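Local coordinates for nucleoprotein (Schmallenberg virus, PDB 4JNG) that encapsidates the viral RNA genome, shielding it from nucleases and forming the helical nucleocapsid that serves as template for transcription and replication, at residues B[74-79]-B[84-89]; B[62-67]-B[91-96]; B[25-30]-B[69-74]. All blocks are in the same frame, centred on the assembly; numbering follows the deposited sequence.

Contact 1. Residues B[74-79]-B[84-89]; sequences VNNHFP and NPVPDN. With nucleotides of chain A.
In the RNA-binding loop between strand 69-74 and helix 93-110, Asn76 and Asn84 meet where the chain doubles back on itself. Asn76 ND2 donates to the backbone Asn84 O at 2.9 Å, with an N-H...O angle of 158°. The acceptor lies close to the Asn76 amide plane. The same ND2 donates to the ribose O2' of U24 of chain A, also at 2.9 Å, so one amide group ties the returning loop to the nucleotide. Its other end, OD1, rests against Asn84 CB at 3.4 Å. A water bridges Asn76 OD1 and Asn84 ND2, accepting from ND2; the amide planes are turned 79° apart. An Asx turn shapes the next step of the RNA site: Asn75 OD1 accepts from His77 N at 3.0 Å. His77 binds the RNA. Its ND1 donates to OP1 of U26 of chain A at 2.8 Å, with the phosphate oxygen at the ring edge and in plane. Next to the asparagine pair, Val86 CG2 reaches Val74 CG1 at 4.2 Å. With CG1 anti to the backbone N (chi1 -172°), Val86 CG2 is left beside that N and meets both Val74 and C4' of the U24 ribose (3.8 Å).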
loop_
_atom_site.group_PDB
_atom_site.type_symbol
_atom_site.label_atom_id
_atom_site.label_comp_id
_atom_site.label_asym_id
_atom_site.label_seq_id
_atom_site.Cartn_x
_atom_site.Cartn_y
_atom_site.Cartn_z
ATOM N N VAL B 74 -0.323 24.130 -12.939
ATOM C CA VAL B 74 0.632 23.881 -11.854
ATOM C C VAL B 74 0.430 22.458 -11.327
ATOM O O VAL B 74 -0.677 22.074 -10.956
ATOM C CB VAL B 74 0.491 24.918 -10.722
ATOM C CG1 VAL B 74 1.332 24.544 -9.506
ATOM C CG2 VAL B 74 0.915 26.283 -11.234
ATOM N N ASN B 75 1.511 21.685 -11.331
ATOM C CA ASN B 75 1.480 20.282 -10.962
ATOM C C ASN B 75 1.986 20.099 -9.528
ATOM O O ASN B 75 3.196 20.054 -9.302
ATOM C CB ASN B 75 2.335 19.471 -11.940
ATOM C CG ASN B 75 2.429 17.997 -11.570
ATOM O OD1 ASN B 75 1.754 17.517 -10.645
ATOM N ND2 ASN B 75 3.277 17.266 -12.297
ATOM N N ASN B 76 1.048 20.021 -8.584
ATOM C CA ASN B 76 1.332 19.711 -7.174
ATOM C C ASN B 76 0.897 18.286 -6.812
ATOM O O ASN B 76 0.814 17.929 -5.637
ATOM C CB ASN B 76 0.650 20.732 -6.247
ATOM C CG ASN B 76 1.513 21.957 -5.983
ATOM O OD1 ASN B 76 2.452 22.240 -6.718
ATOM N ND2 ASN B 76 1.202 22.682 -4.917
ATOM N N HIS B 77 0.649 17.465 -7.830
ATOM C CA HIS B 77 0.230 16.079 -7.624
ATOM C C HIS B 77 1.410 15.128 -7.438
ATOM O O HIS B 77 1.344 14.202 -6.628
ATOM C CB HIS B 77 -0.608 15.607 -8.799
ATOM C CG HIS B 77 -1.964 16.225 -8.847
ATOM N ND1 HIS B 77 -3.003 15.790 -8.058
ATOM C CD2 HIS B 77 -2.455 17.242 -9.594
ATOM C CE1 HIS B 77 -4.080 16.512 -8.316
ATOM N NE2 HIS B 77 -3.772 17.400 -9.243
ATOM N N PHE B 78 2.463 15.336 -8.227
ATOM C CA PHE B 78 3.698 14.582 -8.074
ATOM C C PHE B 78 4.163 14.759 -6.618
ATOM O O PHE B 78 4.294 15.893 -6.148
ATOM C CB PHE B 78 4.749 15.075 -9.077
ATOM C CG PHE B 78 6.039 14.296 -9.053
ATOM C CD1 PHE B 78 6.126 13.057 -9.666
ATOM C CD2 PHE B 78 7.174 14.814 -8.428
ATOM C CE1 PHE B 78 7.315 12.338 -9.645
ATOM C CE2 PHE B 78 8.365 14.102 -8.406
ATOM C CZ PHE B 78 8.435 12.861 -9.013
ATOM N N PRO B 79 4.368 13.641 -5.889
ATOM C CA PRO B 79 4.598 13.679 -4.431
ATOM C C PRO B 79 5.519 14.805 -3.970
ATOM O O PRO B 79 5.171 15.567 -3.068
ATOM C CB PRO B 79 5.229 12.312 -4.130
ATOM C CG PRO B 79 4.874 11.429 -5.286
ATOM C CD PRO B 79 4.295 12.260 -6.396
ATOM N N ASN B 84 4.741 22.689 -2.965
ATOM C CA ASN B 84 5.098 23.872 -3.776
ATOM C C ASN B 84 4.030 24.962 -3.674
ATOM O O ASN B 84 2.841 24.648 -3.647
ATOM C CB ASN B 84 5.285 23.501 -5.248
ATOM C CG ASN B 84 6.539 22.689 -5.509
ATOM O OD1 ASN B 84 7.272 22.320 -4.587
ATOM N ND2 ASN B 84 6.788 22.396 -6.785
ATOM N N PRO B 85 4.443 26.243 -3.596
ATOM C CA PRO B 85 3.477 27.348 -3.594
ATOM C C PRO B 85 2.837 27.539 -4.961
ATOM O O PRO B 85 3.527 27.418 -5.962
ATOM C CB PRO B 85 4.338 28.573 -3.272
ATOM C CG PRO B 85 5.695 28.206 -3.749
ATOM C CD PRO B 85 5.826 26.734 -3.467
ATOM N N VAL B 86 1.540 27.839 -4.989
ATOM C CA VAL B 86 0.795 28.065 -6.236
ATOM C C VAL B 86 0.449 29.554 -6.346
ATOM O O VAL B 86 -0.115 30.116 -5.418
ATOM C CB VAL B 86 -0.520 27.248 -6.244
ATOM C CG1 VAL B 86 -1.202 27.304 -7.608
ATOM C CG2 VAL B 86 -0.255 25.800 -5.847
ATOM N N PRO B 87 0.792 30.212 -7.473
ATOM C CA PRO B 87 0.404 31.624 -7.561
ATOM C C PRO B 87 -1.118 31.798 -7.487
ATOM O O PRO B 87 -1.864 30.857 -7.764
ATOM C CB PRO B 87 0.960 32.062 -8.918
ATOM C CG PRO B 87 2.051 31.092 -9.214
ATOM C CD PRO B 87 1.629 29.793 -8.608
ATOM N N ASP B 88 -1.574 32.981 -7.093
ATOM C CA ASP B 88 -3.000 33.214 -6.878
ATOM C C ASP B 88 -3.800 33.182 -8.186
ATOM O O ASP B 88 -4.978 32.843 -8.175
ATOM C CB ASP B 88 -3.236 34.536 -6.136
ATOM C CG ASP B 88 -2.906 34.448 -4.644
ATOM O OD1 ASP B 88 -2.788 33.326 -4.096
ATOM O OD2 ASP B 88 -2.779 35.515 -4.007
ATOM N N ASN B 89 -3.151 33.518 -9.299
ATOM C CA ASN B 89 -3.782 33.478 -10.618
ATOM C C ASN B 89 -3.382 32.261 -11.430
ATOM O O ASN B 89 -3.630 32.216 -12.633
ATOM C CB ASN B 89 -3.437 34.737 -11.398
ATOM C CG ASN B 89 -3.931 35.989 -10.715
ATOM O OD1 ASN B 89 -4.640 35.920 -9.710
ATOM N ND2 ASN B 89 -3.569 37.147 -11.263
ATOM P P U A 24 -5.851 25.415 -3.264
ATOM O OP1 U A 24 -6.268 25.602 -4.698
ATOM O OP2 U A 24 -6.850 24.949 -2.275
ATOM O "O5'" U A 24 -4.634 24.395 -3.221
ATOM C "C5'" U A 24 -3.401 24.653 -3.905
ATOM C "C4'" U A 24 -2.372 23.624 -3.506
ATOM O "O4'" U A 24 -1.917 23.883 -2.147
ATOM C "C3'" U A 24 -2.856 22.184 -3.465
ATOM O "O3'" U A 24 -2.855 21.585 -4.749
ATOM C "C2'" U A 24 -1.842 21.548 -2.522
ATOM O "O2'" U A 24 -0.576 21.275 -3.093
ATOM C "C1'" U A 24 -1.676 22.653 -1.483
ATOM N N1 U A 24 -2.597 22.545 -0.341
ATOM C C2 U A 24 -2.272 21.641 0.653
ATOM O O2 U A 24 -1.280 20.936 0.606
ATOM N N3 U A 24 -3.162 21.588 1.698
ATOM C C4 U A 24 -4.313 22.331 1.851
ATOM O O4 U A 24 -5.010 22.169 2.853
ATOM C C5 U A 24 -4.580 23.240 0.779
ATOM C C6 U A 24 -3.736 23.312 -0.257
ATOM P P U A 26 -3.985 14.522 -5.118
ATOM O OP1 U A 26 -3.482 13.674 -6.224
ATOM O OP2 U A 26 -5.192 15.359 -5.322
ATOM O "O5'" U A 26 -4.254 13.614 -3.831
ATOM C "C5'" U A 26 -3.524 12.394 -3.586
ATOM C "C4'" U A 26 -3.988 11.741 -2.298
ATOM O "O4'" U A 26 -3.904 12.700 -1.211
ATOM C "C3'" U A 26 -5.432 11.256 -2.266
ATOM O "O3'" U A 26 -5.580 9.926 -2.759
ATOM C "C2'" U A 26 -5.754 11.260 -0.773
ATOM O "O2'" U A 26 -5.425 10.057 -0.105
ATOM C "C1'" U A 26 -4.916 12.433 -0.259
ATOM N N1 U A 26 -5.702 13.658 -0.049
ATOM C C2 U A 26 -6.251 13.860 1.203
ATOM O O2 U A 26 -6.094 13.083 2.130
ATOM N N3 U A 26 -6.982 15.014 1.333
ATOM C C4 U A 26 -7.228 15.962 0.360
ATOM O O4 U A 26 -7.911 16.949 0.635
ATOM C C5 U A 26 -6.639 15.673 -0.912
ATOM C C6 U A 26 -5.920 14.557 -1.071
ATOM P P U A 25 -4.030 20.580 -5.187
ATOM O OP1 U A 25 -3.917 20.372 -6.648
ATOM O OP2 U A 25 -5.309 21.044 -4.600
ATOM O "O5'" U A 25 -3.587 19.216 -4.500
ATOM C "C5'" U A 25 -2.334 18.607 -4.833
ATOM C "C4'" U A 25 -1.991 17.575 -3.793
ATOM O "O4'" U A 25 -1.943 18.204 -2.485
ATOM C "C3'" U A 25 -3.010 16.460 -3.636
ATOM O "O3'" U A 25 -2.790 15.477 -4.646
ATOM C "C2'" U A 25 -2.738 15.976 -2.213
ATOM O "O2'" U A 25 -1.666 15.063 -2.166
ATOM C "C1'" U A 25 -2.348 17.272 -1.500
ATOM N N1 U A 25 -3.391 17.889 -0.659
ATOM C C2 U A 25 -3.452 17.492 0.666
ATOM O O2 U A 25 -2.709 16.650 1.139
ATOM N N3 U A 25 -4.423 18.112 1.412
ATOM C C4 U A 25 -5.317 19.072 0.987
ATOM O O4 U A 25 -6.132 19.539 1.785
ATOM C C5 U A 25 -5.186 19.437 -0.393
ATOM C C6 U A 25 -4.247 18.851 -1.148
HETATM O O HOH W 1 4.418 22.763 -8.756
#

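Contact 2. Residues B[62-67]-B[91-96]; sequences VDLTFG and ITLHRM. With nucleotides of chain A.
Phe66 and Met96 join the two-stranded antiparallel sheet to the first turn of helix 93-110, in a buried apolar contact. Strand 61-66 supplies one side, and its alternate residues Leu64 and Phe66 both point their side chains at the helix. The sulfur-aromatic part is a Met-aromatic contact. Met96 SD is 5.5 Å from the centroid of the Phe66 ring, in an oblique position. The terminal methyl comes closer, with Met96 CE 3.7 Å from Phe66 CD2. The fully extended methionine chain, with CG anti to the backbone N (chi1 -176°), carries that methyl across to the strand. Phe43 of helix 37-45 meets the Phe66 ring edge-to-face, and Phe7 of a neighbouring subunit stacks on it. The strand also pairs in parallel with a strand of that subunit, so the sheet runs on across the interface.

The second apolar touch is looser: Leu64 CD1 meets Leu93 CD1 at 4.3 Å, methyl to methyl.

Polar interactions lie on the far side of the helix start. Thr92 is the N-cap, and its OG1 accepts from Arg95 N at 3.0 Å. The RNA-binding Arg95, extended from CG to NE, reaches the RNA backbone. Its NH1 donates to the backbone oxygens of Pro87 and Ala90, which helps fix the guanidinium, and NH2 binds another phosphate. Arg95 NE donates to OP1 of U24 of chain A at 2.9 Å, nearly straight at 168°, with the phosphorus in plane at the guanidinium edge.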
loop_
_atom_site.group_PDB
_atom_site.type_symbol
_atom_site.label_atom_id
_atom_site.label_comp_id
_atom_site.label_asym_id
_atom_site.label_seq_id
_atom_site.Cartn_x
_atom_site.Cartn_y
_atom_site.Cartn_z
ATOM N N VAL B 62 2.856 21.990 -16.255
ATOM C CA VAL B 62 2.621 21.186 -17.446
ATOM C C VAL B 62 1.531 21.794 -18.318
ATOM O O VAL B 62 0.483 22.222 -17.827
ATOM C CB VAL B 62 2.194 19.745 -17.085
ATOM C CG1 VAL B 62 2.130 18.877 -18.332
ATOM C CG2 VAL B 62 3.169 19.133 -16.093
ATOM N N ASP B 63 1.785 21.793 -19.617
ATOM C CA ASP B 63 0.815 22.232 -20.611
ATOM C C ASP B 63 -0.128 21.085 -20.968
ATOM O O ASP B 63 0.279 20.123 -21.612
ATOM C CB ASP B 63 1.550 22.729 -21.859
ATOM C CG ASP B 63 2.096 24.139 -21.702
ATOM O OD1 ASP B 63 2.121 24.672 -20.572
ATOM O OD2 ASP B 63 2.487 24.743 -22.728
ATOM N N LEU B 64 -1.386 21.175 -20.541
ATOM C CA LEU B 64 -2.374 20.146 -20.862
ATOM C C LEU B 64 -3.376 20.662 -21.876
ATOM O O LEU B 64 -3.827 21.798 -21.779
ATOM C CB LEU B 64 -3.116 19.708 -19.605
ATOM C CG LEU B 64 -2.291 19.001 -18.538
ATOM C CD1 LEU B 64 -3.221 18.534 -17.433
ATOM C CD2 LEU B 64 -1.524 17.825 -19.126
ATOM N N THR B 65 -3.723 19.823 -22.846
ATOM C CA THR B 65 -4.653 20.218 -23.915
ATOM C C THR B 65 -5.935 19.415 -23.794
ATOM O O THR B 65 -5.901 18.187 -23.843
ATOM C CB THR B 65 -4.032 19.990 -25.302
ATOM O OG1 THR B 65 -2.728 20.570 -25.335
ATOM C CG2 THR B 65 -4.891 20.630 -26.420
ATOM N N PHE B 66 -7.056 20.115 -23.613
ATOM C CA PHE B 66 -8.383 19.496 -23.567
ATOM C C PHE B 66 -9.254 20.015 -24.718
ATOM O O PHE B 66 -9.529 21.204 -24.792
ATOM C CB PHE B 66 -9.080 19.813 -22.245
ATOM C CG PHE B 66 -8.384 19.250 -21.046
ATOM C CD1 PHE B 66 -8.603 17.938 -20.656
ATOM C CD2 PHE B 66 -7.506 20.030 -20.307
ATOM C CE1 PHE B 66 -7.956 17.414 -19.545
ATOM C CE2 PHE B 66 -6.854 19.507 -19.205
ATOM C CZ PHE B 66 -7.082 18.200 -18.823
ATOM N N GLY B 67 -9.695 19.116 -25.593
ATOM C CA GLY B 67 -10.502 19.483 -26.767
ATOM C C GLY B 67 -9.890 20.627 -27.552
ATOM O O GLY B 67 -10.572 21.586 -27.908
ATOM N N ILE B 91 -3.596 28.054 -12.179
ATOM C CA ILE B 91 -4.575 26.983 -12.111
ATOM C C ILE B 91 -3.875 25.656 -11.873
ATOM O O ILE B 91 -2.892 25.313 -12.520
ATOM C CB ILE B 91 -5.504 26.874 -13.363
ATOM C CG1 ILE B 91 -4.719 26.975 -14.678
ATOM C CG2 ILE B 91 -6.568 27.954 -13.326
ATOM C CD1 ILE B 91 -5.565 26.729 -15.916
ATOM N N THR B 92 -4.383 24.946 -10.880
ATOM C CA THR B 92 -4.133 23.536 -10.718
ATOM C C THR B 92 -5.291 22.844 -11.398
ATOM O O THR B 92 -6.240 23.492 -11.827
ATOM C CB THR B 92 -4.134 23.161 -9.226
ATOM O OG1 THR B 92 -5.377 23.566 -8.644
ATOM C CG2 THR B 92 -3.001 23.866 -8.514
ATOM N N LEU B 93 -5.215 21.528 -11.479
ATOM C CA LEU B 93 -6.294 20.719 -11.996
ATOM C C LEU B 93 -7.570 20.962 -11.205
ATOM O O LEU B 93 -8.672 21.084 -11.779
ATOM C CB LEU B 93 -5.904 19.242 -11.948
ATOM C CG LEU B 93 -6.320 18.341 -13.114
ATOM C CD1 LEU B 93 -6.257 19.056 -14.456
ATOM C CD2 LEU B 93 -5.422 17.113 -13.129
ATOM N N HIS B 94 -7.407 21.060 -9.885
ATOM C CA HIS B 94 -8.515 21.276 -8.994
ATOM C C HIS B 94 -9.161 22.637 -9.221
ATOM O O HIS B 94 -10.382 22.736 -9.293
ATOM C CB HIS B 94 -8.065 21.165 -7.531
ATOM C CG HIS B 94 -9.200 21.037 -6.573
ATOM N ND1 HIS B 94 -9.673 22.100 -5.837
ATOM C CD2 HIS B 94 -9.974 19.977 -6.246
ATOM C CE1 HIS B 94 -10.677 21.698 -5.084
ATOM N NE2 HIS B 94 -10.884 20.416 -5.318
ATOM N N ARG B 95 -8.345 23.680 -9.324
ATOM C CA ARG B 95 -8.869 25.028 -9.514
ATOM C C ARG B 95 -9.590 25.142 -10.864
ATOM O O ARG B 95 -10.681 25.697 -10.950
ATOM C CB ARG B 95 -7.749 26.061 -9.414
ATOM C CG ARG B 95 -7.212 26.259 -7.989
ATOM C CD ARG B 95 -6.211 27.403 -7.958
ATOM N NE ARG B 95 -5.606 27.585 -6.649
ATOM C CZ ARG B 95 -4.673 28.486 -6.347
ATOM N NH1 ARG B 95 -4.194 29.321 -7.265
ATOM N NH2 ARG B 95 -4.215 28.549 -5.097
ATOM N N MET B 96 -8.956 24.581 -11.888
ATOM C CA MET B 96 -9.443 24.604 -13.266
ATOM C C MET B 96 -10.838 23.990 -13.355
ATOM O O MET B 96 -11.739 24.547 -13.979
ATOM C CB MET B 96 -8.452 23.812 -14.114
ATOM C CG MET B 96 -8.726 23.804 -15.592
ATOM S SD MET B 96 -7.402 22.930 -16.428
ATOM C CE MET B 96 -8.164 22.914 -18.051
ATOM P P U A 24 -5.851 25.415 -3.264
ATOM O OP1 U A 24 -6.268 25.602 -4.698
ATOM O OP2 U A 24 -6.850 24.949 -2.275
ATOM O "O5'" U A 24 -4.634 24.395 -3.221
ATOM C "C5'" U A 24 -3.401 24.653 -3.905
ATOM C "C4'" U A 24 -2.372 23.624 -3.506
ATOM O "O4'" U A 24 -1.917 23.883 -2.147
ATOM C "C3'" U A 24 -2.856 22.184 -3.465
ATOM O "O3'" U A 24 -2.855 21.585 -4.749
ATOM C "C2'" U A 24 -1.842 21.548 -2.522
ATOM O "O2'" U A 24 -0.576 21.275 -3.093
ATOM C "C1'" U A 24 -1.676 22.653 -1.483
ATOM N N1 U A 24 -2.597 22.545 -0.341
ATOM C C2 U A 24 -2.272 21.641 0.653
ATOM O O2 U A 24 -1.280 20.936 0.606
ATOM N N3 U A 24 -3.162 21.588 1.698
ATOM C C4 U A 24 -4.313 22.331 1.851
ATOM O O4 U A 24 -5.010 22.169 2.853
ATOM C C5 U A 24 -4.580 23.240 0.779
ATOM C C6 U A 24 -3.736 23.312 -0.257
#

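Contact 3. Residues B[25-30]-B[69-74]; sequences VAFIGK and VKFTVV
An aromatic contact between Phe27 and Phe71 packs helix 20-31 against strand 69-74, at the border between the buried interior and the surface. Phe27 CE1 and Phe71 CE2 are the closest atoms, 3.9 Å apart. Phe27 CZ also approaches Phe71 CE2, at 4.1 Å, so neighbouring atoms of each ring do the touching. The approach is oblique for both rings. Phe27 holds CG anti to its own nitrogen (chi1 168°), which swings the ring end in toward Phe71.

These two rings belong to a larger aromatic cluster between the helix and the two-stranded antiparallel sheet. Tyr31, one turn further along the helix, meets both rings, and its OH accepts from Thr72 N. Tyr99 of helix 93-110 also meets Phe27, while Met96 of that helix touches Phe71.

Between the two segments, the exposed side turns polar. Lys30 stretches out to CE and then bends at its last torsion (chi4 -93°), but its NZ stays 4.5 Å from Thr72 OG1. That hydroxyl is bonded instead to Asp63 on the adjacent strand. A water links Lys30 NZ (2.9 Å) to the backbone Lys70 O (3.4 Å), both bonds weak. NZ also bonds to a residue flanking the segments.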
loop_
_atom_site.group_PDB
_atom_site.type_symbol
_atom_site.label_atom_id
_atom_site.label_comp_id
_atom_site.label_asym_id
_atom_site.label_seq_id
_atom_site.Cartn_x
_atom_site.Cartn_y
_atom_site.Cartn_z
ATOM N N VAL B 25 -11.934 35.147 -12.580
ATOM C CA VAL B 25 -11.982 36.209 -13.564
ATOM C C VAL B 25 -10.676 36.265 -14.349
ATOM O O VAL B 25 -10.702 36.496 -15.552
ATOM C CB VAL B 25 -12.328 37.564 -12.925
ATOM C CG1 VAL B 25 -12.305 38.671 -13.968
ATOM C CG2 VAL B 25 -13.704 37.493 -12.285
ATOM N N ALA B 26 -9.546 36.010 -13.685
ATOM C CA ALA B 26 -8.253 35.943 -14.384
ATOM C C ALA B 26 -8.195 34.769 -15.361
ATOM O O ALA B 26 -7.570 34.858 -16.418
ATOM C CB ALA B 26 -7.108 35.854 -13.390
ATOM N N PHE B 27 -8.840 33.669 -14.990
ATOM C CA PHE B 27 -8.918 32.486 -15.837
ATOM C C PHE B 27 -9.782 32.765 -17.070
ATOM O O PHE B 27 -9.444 32.340 -18.183
ATOM C CB PHE B 27 -9.469 31.318 -15.017
ATOM C CG PHE B 27 -9.868 30.120 -15.819
ATOM C CD1 PHE B 27 -8.925 29.186 -16.213
ATOM C CD2 PHE B 27 -11.197 29.897 -16.132
ATOM C CE1 PHE B 27 -9.298 28.062 -16.925
ATOM C CE2 PHE B 27 -11.581 28.776 -16.850
ATOM C CZ PHE B 27 -10.628 27.857 -17.251
ATOM N N ILE B 28 -10.889 33.471 -16.866
ATOM C CA ILE B 28 -11.746 33.870 -17.976
ATOM C C ILE B 28 -11.006 34.872 -18.852
ATOM O O ILE B 28 -11.089 34.808 -20.064
ATOM C CB ILE B 28 -13.088 34.458 -17.498
ATOM C CG1 ILE B 28 -13.898 33.398 -16.731
ATOM C CG2 ILE B 28 -13.902 34.995 -18.674
ATOM C CD1 ILE B 28 -14.168 32.118 -17.491
ATOM N N GLY B 29 -10.270 35.781 -18.229
ATOM C CA GLY B 29 -9.383 36.687 -18.955
ATOM C C GLY B 29 -8.407 35.980 -19.883
ATOM O O GLY B 29 -8.241 36.384 -21.040
ATOM N N LYS B 30 -7.774 34.915 -19.395
ATOM C CA LYS B 30 -6.767 34.204 -20.187
ATOM C C LYS B 30 -7.349 33.250 -21.223
ATOM O O LYS B 30 -6.824 33.166 -22.323
ATOM C CB LYS B 30 -5.822 33.417 -19.280
ATOM C CG LYS B 30 -4.567 32.889 -19.974
ATOM C CD LYS B 30 -3.495 32.525 -18.942
ATOM C CE LYS B 30 -2.147 32.233 -19.589
ATOM N NZ LYS B 30 -1.947 30.783 -19.890
ATOM N N VAL B 69 -7.847 23.034 -26.705
ATOM C CA VAL B 69 -7.424 24.231 -25.975
ATOM C C VAL B 69 -6.325 23.858 -24.974
ATOM O O VAL B 69 -6.522 22.956 -24.159
ATOM C CB VAL B 69 -8.605 24.886 -25.228
ATOM C CG1 VAL B 69 -8.131 26.104 -24.451
ATOM C CG2 VAL B 69 -9.693 25.284 -26.219
ATOM N N LYS B 70 -5.196 24.571 -25.038
ATOM C CA LYS B 70 -4.019 24.301 -24.196
ATOM C C LYS B 70 -3.974 25.157 -22.929
ATOM O O LYS B 70 -3.982 26.380 -23.013
ATOM C CB LYS B 70 -2.720 24.553 -24.972
ATOM C CG LYS B 70 -1.481 24.176 -24.154
ATOM C CD LYS B 70 -0.188 24.667 -24.780
ATOM C CE LYS B 70 0.578 23.542 -25.453
ATOM N NZ LYS B 70 1.503 24.065 -26.494
ATOM N N PHE B 71 -3.857 24.499 -21.778
ATOM C CA PHE B 71 -3.820 25.157 -20.469
ATOM C C PHE B 71 -2.487 24.913 -19.775
ATOM O O PHE B 71 -1.992 23.790 -19.768
ATOM C CB PHE B 71 -4.914 24.592 -19.572
ATOM C CG PHE B 71 -6.297 24.817 -20.088
ATOM C CD1 PHE B 71 -6.851 23.956 -21.024
ATOM C CD2 PHE B 71 -7.056 25.883 -19.624
ATOM C CE1 PHE B 71 -8.130 24.168 -21.512
ATOM C CE2 PHE B 71 -8.335 26.100 -20.106
ATOM C CZ PHE B 71 -8.873 25.241 -21.049
ATOM N N THR B 72 -1.919 25.958 -19.179
ATOM C CA THR B 72 -0.742 25.807 -18.335
ATOM C C THR B 72 -1.206 25.513 -16.916
ATOM O O THR B 72 -1.879 26.333 -16.288
ATOM C CB THR B 72 0.154 27.054 -18.363
ATOM O OG1 THR B 72 0.722 27.178 -19.672
ATOM C CG2 THR B 72 1.296 26.932 -17.352
ATOM N N VAL B 73 -0.835 24.333 -16.428
ATOM C CA VAL B 73 -1.314 23.813 -15.155
ATOM C C VAL B 73 -0.132 23.674 -14.174
ATOM O O VAL B 73 0.929 23.170 -14.538
ATOM C CB VAL B 73 -1.994 22.440 -15.382
ATOM C CG1 VAL B 73 -2.584 21.890 -14.092
ATOM C CG2 VAL B 73 -3.079 22.544 -16.466
ATOM N N VAL B 74 -0.323 24.130 -12.939
ATOM C CA VAL B 74 0.632 23.881 -11.854
ATOM C C VAL B 74 0.430 22.458 -11.327
ATOM O O VAL B 74 -0.677 22.074 -10.956
ATOM C CB VAL B 74 0.491 24.918 -10.722
ATOM C CG1 VAL B 74 1.332 24.544 -9.506
ATOM C CG2 VAL B 74 0.915 26.283 -11.234
HETATM O O HOH W 2 -1.783 28.687 -21.832
#

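Contact 2 is fully buried, contact 3 is partly buried and contact 1 lies at the surface. Contacts 2 and 3 use neighbouring strands of one sheet, and Met96 of contact 2 packs on Phe71 of contact 3, so their apolar clusters merge. Contacts 1 and 3 share Val74, where the strand passes into the RNA-binding loop; Val74 N in turn bonds to Ile91 O of contact 2. Chemistry follows position. Amide, water, ribose and phosphate bonds dominate contact 1, while sulfur, methyl and ring contacts make up contact 2. Contact 3 joins rings inside to a water-mediated, weak lysine link at the surface. U24 meets both contact 1 and contact 2.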